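Local structure of endoglucanase (Clostridium thermocellum, 2E4T) at residues 441-446 and 465-470. The protein hydrolyses internal beta-1,4-glucosidic bonds of cellulose and xyloglucan, this chain being the glycoside hydrolase family 44 part of a larger multidomain enzyme. Residues are numbered along the deposited sequence; the frame is centred on the assembly and turned at random. Where two conformers were deposited one is given.
Sequences EDDSKL and IDSSKN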
loop_
_atom_site.group_PDB
_atom_site.type_symbol
_atom_site.label_atom_id
_atom_site.label_comp_id
_atom_site.label_asym_id
_atom_site.label_seq_id
_atom_site.Cartn_x
_atom_site.Cartn_y
_atom_site.Cartn_z
ATOM N N GLU A 441 -25.751 -1.042 -0.756
ATOM C CA GLU A 441 -26.537 -2.024 -1.467
ATOM C C GLU A 441 -27.419 -1.383 -2.560
ATOM O O GLU A 441 -28.326 -2.059 -3.101
ATOM C CB GLU A 441 -27.462 -2.813 -0.483
ATOM C CG GLU A 441 -26.811 -3.064 0.864
ATOM C CD GLU A 441 -25.475 -3.795 0.860
ATOM O OE1 GLU A 441 -25.228 -4.652 -0.004
ATOM O OE2 GLU A 441 -24.675 -3.549 1.806
ATOM N N ASP A 442 -27.196 -0.101 -2.846
ATOM C CA ASP A 442 -28.131 0.717 -3.619
ATOM C C ASP A 442 -27.550 1.040 -4.981
ATOM O O ASP A 442 -26.501 1.694 -5.043
ATOM C CB ASP A 442 -28.393 2.010 -2.830
ATOM C CG ASP A 442 -29.647 2.721 -3.340
ATOM O OD1 ASP A 442 -29.917 2.632 -4.565
ATOM O OD2 ASP A 442 -30.375 3.368 -2.559
ATOM N N ASP A 443 -28.182 0.570 -6.065
ATOM C CA ASP A 443 -27.678 0.824 -7.416
ATOM C C ASP A 443 -28.270 2.096 -8.045
ATOM O O ASP A 443 -28.105 2.328 -9.247
ATOM C CB ASP A 443 -27.775 -0.394 -8.317
ATOM C CG ASP A 443 -29.133 -0.813 -8.600
ATOM O OD1 ASP A 443 -30.087 -0.152 -8.160
ATOM O OD2 ASP A 443 -29.260 -1.845 -9.324
ATOM N N SER A 444 -28.834 3.003 -7.236
ATOM C CA SER A 444 -29.402 4.230 -7.819
ATOM C C SER A 444 -28.354 5.056 -8.565
ATOM O O SER A 444 -28.685 5.712 -9.558
ATOM C CB SER A 444 -30.009 5.078 -6.703
ATOM O OG SER A 444 -31.104 4.431 -6.123
ATOM N N LYS A 445 -27.122 5.100 -8.053
ATOM C CA LYS A 445 -26.001 5.747 -8.762
ATOM C C LYS A 445 -24.973 4.667 -9.054
ATOM O O LYS A 445 -24.504 3.955 -8.166
ATOM C CB LYS A 445 -25.397 6.852 -7.927
ATOM C CG LYS A 445 -26.381 7.961 -7.618
ATOM C CD LYS A 445 -25.682 9.250 -7.185
ATOM C CE LYS A 445 -26.675 10.402 -6.889
ATOM N NZ LYS A 445 -25.927 11.506 -6.205
ATOM N N LEU A 446 -24.673 4.558 -10.339
ATOM C CA LEU A 446 -23.698 3.563 -10.812
ATOM C C LEU A 446 -22.450 4.305 -11.267
ATOM O O LEU A 446 -22.515 5.172 -12.151
ATOM C CB LEU A 446 -24.306 2.758 -11.960
ATOM C CG LEU A 446 -23.371 1.803 -12.685
ATOM C CD1 LEU A 446 -22.797 0.726 -11.702
ATOM C CD2 LEU A 446 -24.109 1.117 -13.823
ATOM N N ILE A 465 -26.020 -2.448 -19.678
ATOM C CA ILE A 465 -26.107 -2.507 -18.219
ATOM C C ILE A 465 -27.401 -3.206 -17.818
ATOM O O ILE A 465 -28.486 -2.837 -18.309
ATOM C CB ILE A 465 -26.047 -1.103 -17.639
ATOM C CG1 ILE A 465 -24.728 -0.438 -18.033
ATOM C CG2 ILE A 465 -26.205 -1.140 -16.119
ATOM C CD1 ILE A 465 -24.708 1.069 -17.821
ATOM N N ASP A 466 -27.293 -4.180 -16.913
ATOM C CA ASP A 466 -28.435 -4.762 -16.242
ATOM C C ASP A 466 -28.526 -4.146 -14.848
ATOM O O ASP A 466 -27.592 -4.326 -14.056
ATOM C CB ASP A 466 -28.259 -6.266 -16.186
ATOM C CG ASP A 466 -28.286 -6.943 -17.546
ATOM O OD1 ASP A 466 -28.831 -6.422 -18.538
ATOM O OD2 ASP A 466 -27.774 -8.075 -17.612
ATOM N N SER A 467 -29.607 -3.436 -14.525
ATOM C CA SER A 467 -29.762 -2.768 -13.240
ATOM C C SER A 467 -31.169 -2.711 -12.816
ATOM O O SER A 467 -32.031 -2.824 -13.677
ATOM C CB SER A 467 -29.268 -1.344 -13.351
ATOM O OG SER A 467 -29.554 -0.657 -12.144
ATOM N N SER A 468 -31.453 -2.496 -11.527
ATOM C CA SER A 468 -32.861 -2.310 -11.118
ATOM C C SER A 468 -33.392 -0.909 -11.451
ATOM O O SER A 468 -34.580 -0.634 -11.280
ATOM C CB SER A 468 -33.077 -2.622 -9.641
ATOM O OG SER A 468 -32.679 -1.530 -8.841
ATOM N N LYS A 469 -32.521 -0.046 -11.950
ATOM C CA LYS A 469 -32.854 1.340 -12.282
ATOM C C LYS A 469 -32.738 1.508 -13.763
ATOM O O LYS A 469 -31.986 0.772 -14.409
ATOM C CB LYS A 469 -31.837 2.262 -11.602
ATOM C CG LYS A 469 -31.735 1.954 -10.142
ATOM C CD LYS A 469 -32.984 2.448 -9.371
ATOM C CE LYS A 469 -32.934 2.151 -7.850
ATOM N NZ LYS A 469 -32.762 0.705 -7.524
ATOM N N ASN A 470 -33.459 2.493 -14.283
ATOM C CA ASN A 470 -33.344 2.885 -15.671
ATOM C C ASN A 470 -32.571 4.208 -15.743
ATOM O O ASN A 470 -33.071 5.285 -15.462
ATOM C CB ASN A 470 -34.736 3.091 -16.226
ATOM C CG ASN A 470 -34.714 3.236 -17.708
ATOM O OD1 ASN A 470 -35.253 4.193 -18.264
ATOM N ND2 ASN A 470 -34.072 2.281 -18.376
#
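Asp443 offers its carboxylate to Ser467, Ser468 and Lys469, which meet one face and the edge. Below that face, off OD2, sits Ser467 OG, 3.1 Å from OD2, a weak bond at most; Tyr471 OH is also hydrogen-bonded to this OG. Lys469 CG covers the same face beside OD1. At the edge, Lys469 NZ forms a salt bridge to Asp443 OD1 at 2.9 Å, nearly in line with the C-O bond. The backbone N of Ser468 reaches the syn side of Asp443 OD2 (3.2 Å), tilted 26° out of the plane toward the Ser467 face. Asp443 CG lies between its own backbone N and carbonyl carbon (chi1 65°), which aims the group at this turn.

Lys469 bends at chi2 and chi4 to bring its ammonium back over the turn, where NZ also donates to Ser468 OG at 2.6 Å. Ser467 OG takes the Lys469 N-H in an ST turn. Facing it, an Asx turn at Asp442 gathers the N and OG of Ser444 onto one OD1, and Ser444 OG rests 3.4 Å from Lys469 CE. Deeper in, Leu446 CD2 and Ile465 CG2 meet tip to tip at 3.8 Å, with Leu514 and Tyr471 around them.

The contact thus joins the corner in strand 442-452 to the turn leaving strand 459-466 in the beta domain beside the TIM-like barrel. With Thr16 also bonded to OD2, the buried Asp443 probably stays ionised, its charge probably met by Lys469 at OD1, with Arg20 a more distant, weak partner of OD2, and spread over several donors.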